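Local coordinates for PAC2 family protein (Streptomyces avermitilis, PDB 3MNF) that is of unknown function but belongs to the PAC2 family, which takes its name from a proteasome-assembly chaperone, at residues S23-G35 and V75-R89. Residues are numbered along the deposited sequence; the frame is centred on the assembly and turned at random.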
loop_
_atom_site.group_PDB
_atom_site.type_symbol
_atom_site.label_atom_id
_atom_site.label_comp_id
_atom_site.label_asym_id
_atom_site.label_seq_id
_atom_site.Cartn_x
_atom_site.Cartn_y
_atom_site.Cartn_z
ATOM N N SER A 23 -23.079 9.257 18.207
ATOM C CA SER A 23 -22.023 10.234 17.931
ATOM C C SER A 23 -22.120 11.491 18.793
ATOM O O SER A 23 -21.081 12.046 19.158
ATOM C CB SER A 23 -21.889 10.590 16.451
ATOM O OG SER A 23 -23.089 11.110 15.940
ATOM N N THR A 24 -23.329 11.946 19.126
ATOM C CA THR A 24 -23.413 13.149 19.953
ATOM C C THR A 24 -23.144 12.827 21.421
ATOM O O THR A 24 -22.731 13.699 22.171
ATOM C CB THR A 24 -24.733 14.004 19.794
ATOM O OG1 THR A 24 -25.756 13.475 20.628
ATOM C CG2 THR A 24 -25.229 14.068 18.357
ATOM N N ALA A 25 -23.365 11.584 21.831
ATOM C CA ALA A 25 -23.018 11.179 23.196
ATOM C C ALA A 25 -21.527 11.387 23.448
ATOM O O ALA A 25 -21.137 11.953 24.474
ATOM C CB ALA A 25 -23.407 9.739 23.461
ATOM N N VAL A 26 -20.691 10.952 22.511
ATOM C CA VAL A 26 -19.258 11.112 22.699
ATOM C C VAL A 26 -18.859 12.583 22.508
ATOM O O VAL A 26 -17.979 13.085 23.204
ATOM C CB VAL A 26 -18.430 10.157 21.806
ATOM C CG1 VAL A 26 -16.964 10.256 22.129
ATOM C CG2 VAL A 26 -18.881 8.741 22.006
ATOM N N ALA A 27 -19.511 13.280 21.581
ATOM C CA ALA A 27 -19.232 14.689 21.383
ATOM C C ALA A 27 -19.436 15.407 22.730
ATOM O O ALA A 27 -18.604 16.220 23.167
ATOM C CB ALA A 27 -20.133 15.246 20.319
ATOM N N HIS A 28 -20.539 15.055 23.390
ATOM C CA HIS A 28 -20.931 15.613 24.667
ATOM C C HIS A 28 -19.868 15.376 25.741
ATOM O O HIS A 28 -19.540 16.270 26.515
ATOM C CB HIS A 28 -22.263 15.004 25.088
ATOM C CG HIS A 28 -22.794 15.550 26.371
ATOM N ND1 HIS A 28 -23.642 16.631 26.421
ATOM C CD2 HIS A 28 -22.591 15.170 27.653
ATOM C CE1 HIS A 28 -23.940 16.895 27.681
ATOM N NE2 HIS A 28 -23.316 16.021 28.447
ATOM N N LEU A 29 -19.328 14.170 25.792
ATOM C CA LEU A 29 -18.250 13.895 26.715
ATOM C C LEU A 29 -17.044 14.760 26.383
ATOM O O LEU A 29 -16.412 15.308 27.272
ATOM C CB LEU A 29 -17.868 12.418 26.670
ATOM C CG LEU A 29 -19.000 11.453 27.012
ATOM C CD1 LEU A 29 -18.508 10.030 26.984
ATOM C CD2 LEU A 29 -19.586 11.771 28.374
ATOM N N ASP A 30 -16.739 14.899 25.097
ATOM C CA ASP A 30 -15.555 15.636 24.684
ATOM C C ASP A 30 -15.682 17.104 25.029
ATOM O O ASP A 30 -14.733 17.724 25.504
ATOM C CB ASP A 30 -15.287 15.466 23.190
ATOM C CG ASP A 30 -13.852 15.810 22.819
ATOM O OD1 ASP A 30 -12.934 15.420 23.569
ATOM O OD2 ASP A 30 -13.622 16.472 21.787
ATOM N N ARG A 31 -16.869 17.645 24.786
ATOM C CA ARG A 31 -17.173 19.040 25.078
ATOM C C ARG A 31 -17.167 19.294 26.585
ATOM O O ARG A 31 -16.325 20.048 27.063
ATOM C CB ARG A 31 -18.514 19.411 24.450
ATOM C CG ARG A 31 -18.964 20.867 24.576
ATOM C CD ARG A 31 -20.385 21.027 23.978
ATOM N NE ARG A 31 -20.622 20.021 22.919
ATOM C CZ ARG A 31 -21.658 19.173 22.870
ATOM N NH1 ARG A 31 -22.617 19.220 23.810
ATOM N NH2 ARG A 31 -21.741 18.291 21.867
ATOM N N GLU A 32 -18.073 18.639 27.325
ATOM C CA GLU A 32 -18.238 18.894 28.764
ATOM C C GLU A 32 -16.938 18.744 29.540
ATOM O O GLU A 32 -16.666 19.534 30.442
ATOM C CB GLU A 32 -19.308 18.005 29.422
ATOM C CG GLU A 32 -20.719 18.018 28.817
ATOM C CD GLU A 32 -21.325 19.406 28.577
ATOM O OE1 GLU A 32 -21.494 20.191 29.548
ATOM O OE2 GLU A 32 -21.662 19.682 27.389
ATOM N N TRP A 33 -16.141 17.740 29.191
ATOM C CA TRP A 33 -14.884 17.480 29.885
ATOM C C TRP A 33 -13.654 18.118 29.235
ATOM O O TRP A 33 -12.526 17.834 29.635
ATOM C CB TRP A 33 -14.662 15.978 30.046
ATOM C CG TRP A 33 -15.466 15.341 31.132
ATOM C CD1 TRP A 33 -15.795 15.887 32.338
ATOM C CD2 TRP A 33 -16.011 14.016 31.128
ATOM N NE1 TRP A 33 -16.529 14.990 33.081
ATOM C CE2 TRP A 33 -16.671 13.831 32.362
ATOM C CE3 TRP A 33 -16.004 12.962 30.202
ATOM C CZ2 TRP A 33 -17.323 12.639 32.692
ATOM C CZ3 TRP A 33 -16.640 11.771 30.533
ATOM C CH2 TRP A 33 -17.294 11.622 31.767
ATOM N N LYS A 34 -13.883 18.980 28.245
ATOM C CA LYS A 34 -12.813 19.683 27.511
ATOM C C LYS A 34 -11.673 18.737 27.105
ATOM O O LYS A 34 -10.544 18.863 27.580
ATOM C CB LYS A 34 -12.292 20.916 28.323
ATOM N N GLY A 35 -11.993 17.775 26.241
ATOM C CA GLY A 35 -11.058 16.729 25.868
ATOM C C GLY A 35 -9.943 17.238 24.986
ATOM O O GLY A 35 -10.170 18.033 24.084
ATOM N N VAL A 75 -9.681 12.736 28.041
ATOM C CA VAL A 75 -10.345 13.524 29.066
ATOM C C VAL A 75 -9.845 13.059 30.425
ATOM O O VAL A 75 -9.567 11.876 30.616
ATOM C CB VAL A 75 -11.912 13.499 28.960
ATOM C CG1 VAL A 75 -12.387 14.129 27.668
ATOM C CG2 VAL A 75 -12.451 12.105 29.065
ATOM N N ARG A 76 -9.683 14.008 31.347
ATOM C CA ARG A 76 -9.338 13.684 32.734
ATOM C C ARG A 76 -10.541 13.908 33.656
ATOM O O ARG A 76 -10.893 15.040 33.986
ATOM C CB ARG A 76 -8.096 14.457 33.209
ATOM N N VAL A 77 -11.199 12.801 33.999
ATOM C CA VAL A 77 -12.200 12.733 35.070
ATOM C C VAL A 77 -11.379 12.400 36.332
ATOM O O VAL A 77 -10.215 12.020 36.202
ATOM C CB VAL A 77 -13.232 11.616 34.770
ATOM C CG1 VAL A 77 -14.340 11.580 35.825
ATOM C CG2 VAL A 77 -13.817 11.791 33.367
ATOM N N GLY A 78 -11.908 12.556 37.546
ATOM C CA GLY A 78 -13.232 13.081 37.839
ATOM C C GLY A 78 -13.266 13.455 39.302
ATOM O O GLY A 78 -13.051 14.613 39.638
ATOM N N GLY A 79 -13.492 12.477 40.174
ATOM C CA GLY A 79 -13.637 12.759 41.605
ATOM C C GLY A 79 -12.328 12.997 42.339
ATOM O O GLY A 79 -11.327 13.422 41.745
ATOM N N GLU A 80 -12.348 12.749 43.649
ATOM C CA GLU A 80 -11.115 12.534 44.400
ATOM C C GLU A 80 -10.513 11.205 43.953
ATOM O O GLU A 80 -9.401 10.843 44.359
ATOM N N LYS A 81 -11.262 10.483 43.116
ATOM C CA LYS A 81 -10.842 9.211 42.545
ATOM C C LYS A 81 -10.699 9.320 40.992
ATOM O O LYS A 81 -11.544 8.808 40.234
ATOM C CB LYS A 81 -11.819 8.100 42.972
ATOM N N PRO A 82 -9.613 9.993 40.524
ATOM C CA PRO A 82 -9.442 10.449 39.136
ATOM C C PRO A 82 -9.114 9.338 38.163
ATOM O O PRO A 82 -8.729 8.240 38.570
ATOM C CB PRO A 82 -8.263 11.431 39.221
ATOM C CG PRO A 82 -8.048 11.677 40.721
ATOM C CD PRO A 82 -8.451 10.379 41.343
ATOM N N ARG A 83 -9.235 9.668 36.878
ATOM C CA ARG A 83 -9.343 8.707 35.793
ATOM C C ARG A 83 -9.128 9.330 34.433
ATOM O O ARG A 83 -9.507 10.484 34.193
ATOM C CB ARG A 83 -10.740 8.139 35.785
ATOM C CG ARG A 83 -10.817 6.859 36.463
ATOM C CD ARG A 83 -11.429 5.917 35.513
ATOM N NE ARG A 83 -12.794 5.651 35.912
ATOM C CZ ARG A 83 -13.477 4.604 35.483
ATOM N NH1 ARG A 83 -14.715 4.424 35.908
ATOM N NH2 ARG A 83 -12.911 3.742 34.635
ATOM N N ASP A 84 -8.553 8.556 33.520
ATOM C CA ASP A 84 -8.451 9.029 32.147
ATOM C C ASP A 84 -9.393 8.256 31.239
ATOM O O ASP A 84 -9.541 7.038 31.375
ATOM C CB ASP A 84 -6.998 9.018 31.649
ATOM C CG ASP A 84 -6.179 10.228 32.173
ATOM O OD1 ASP A 84 -6.579 11.401 31.903
ATOM O OD2 ASP A 84 -5.137 10.007 32.852
ATOM N N LEU A 85 -10.077 8.990 30.364
ATOM C CA LEU A 85 -10.884 8.389 29.310
ATOM C C LEU A 85 -10.323 8.760 27.941
ATOM O O LEU A 85 -9.820 9.867 27.737
ATOM C CB LEU A 85 -12.349 8.803 29.418
ATOM C CG LEU A 85 -13.359 7.840 30.039
ATOM C CD1 LEU A 85 -12.880 7.288 31.341
ATOM C CD2 LEU A 85 -14.683 8.526 30.256
ATOM N N VAL A 86 -10.389 7.814 27.016
ATOM C CA VAL A 86 -9.884 8.013 25.677
ATOM C C VAL A 86 -11.102 8.006 24.787
ATOM O O VAL A 86 -11.786 6.982 24.668
ATOM C CB VAL A 86 -8.922 6.879 25.269
ATOM C CG1 VAL A 86 -8.548 6.993 23.822
ATOM C CG2 VAL A 86 -7.668 6.894 26.143
ATOM N N LEU A 87 -11.402 9.143 24.173
ATOM C CA LEU A 87 -12.603 9.227 23.343
ATOM C C LEU A 87 -12.235 9.052 21.878
ATOM O O LEU A 87 -11.206 9.578 21.415
ATOM C CB LEU A 87 -13.345 10.545 23.571
ATOM C CG LEU A 87 -13.713 10.803 25.027
ATOM C CD1 LEU A 87 -14.356 12.152 25.195
ATOM C CD2 LEU A 87 -14.622 9.727 25.537
ATOM N N VAL A 88 -13.057 8.300 21.156
ATOM C CA VAL A 88 -12.831 8.090 19.751
ATOM C C VAL A 88 -14.047 8.550 19.001
ATOM O O VAL A 88 -15.109 7.964 19.146
ATOM C CB VAL A 88 -12.568 6.618 19.456
ATOM C CG1 VAL A 88 -12.401 6.373 17.953
ATOM C CG2 VAL A 88 -11.324 6.159 20.216
ATOM N N ARG A 89 -13.889 9.597 18.198
ATOM C CA ARG A 89 -14.995 10.171 17.442
ATOM C C ARG A 89 -14.746 10.023 15.960
ATOM O O ARG A 89 -13.893 10.719 15.382
ATOM C CB ARG A 89 -15.146 11.635 17.801
ATOM C CG ARG A 89 -15.584 11.827 19.231
ATOM C CD ARG A 89 -15.678 13.276 19.610
ATOM N NE ARG A 89 -16.597 13.983 18.725
ATOM C CZ ARG A 89 -16.587 15.297 18.539
ATOM N NH1 ARG A 89 -15.706 16.050 19.175
ATOM N NH2 ARG A 89 -17.461 15.848 17.717
#
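Asp-30 and Arg-89 make the polar contact between helix 23-32 and the hairpin of strands 75-78 and 82-89. Arg-89 NH1 reaches Asp-30 OD2 at 3.4 Å, a salt bridge whose hydrogen bond is weak and bent (N-H...O 135°). The oxygen lies at the guanidinium edge, and the carboxylate plane is turned 57° away. Asp-30 OD1 takes a stronger bond from the hydroxyl of Ser-73, so both oxygens have a partner, OD2 only a weak one. Ala-27 lies over one face of the guanidinium, while Val-26 CG1, anti to its backbone N (chi1 -174°), packs against Arg-89 CG at 3.6 Å.

Deeper in, Leu-87 CD1 comes within 3.8 Å of Leu-29 CB and also touches the backbone N of Asp-30, which is already bonded to the carbonyl O of Val-26. At the helix end, Val-77 CG2 sits 3.6 Å from the centroid of the Trp-33 six-membered ring in a CH-pi contact, and Leu-85 CD2 approaches Trp-33 CZ3 obliquely. Replacing Trp-33 with an alanine would probably leave Val-77 and Leu-85 without their apolar partner and open a gap between helix end and hairpin. Val-75 CG1 packs against Trp-33 CB and lies 3.4 Å from Gly-35 CA. Gly-35 N and Lys-34 N take the carbonyls of Asp-30 and Arg-31 respectively, a Schellman motif with Lys-34 at C-prime. Paired backbone bonds between Val-75 and Leu-85 hold the hairpin together. Helix 21-32, following strand 7-13, packs near the edge of the mixed sheet, over neighbouring strands 70-78 and 82-91, as in an alpha/beta fold.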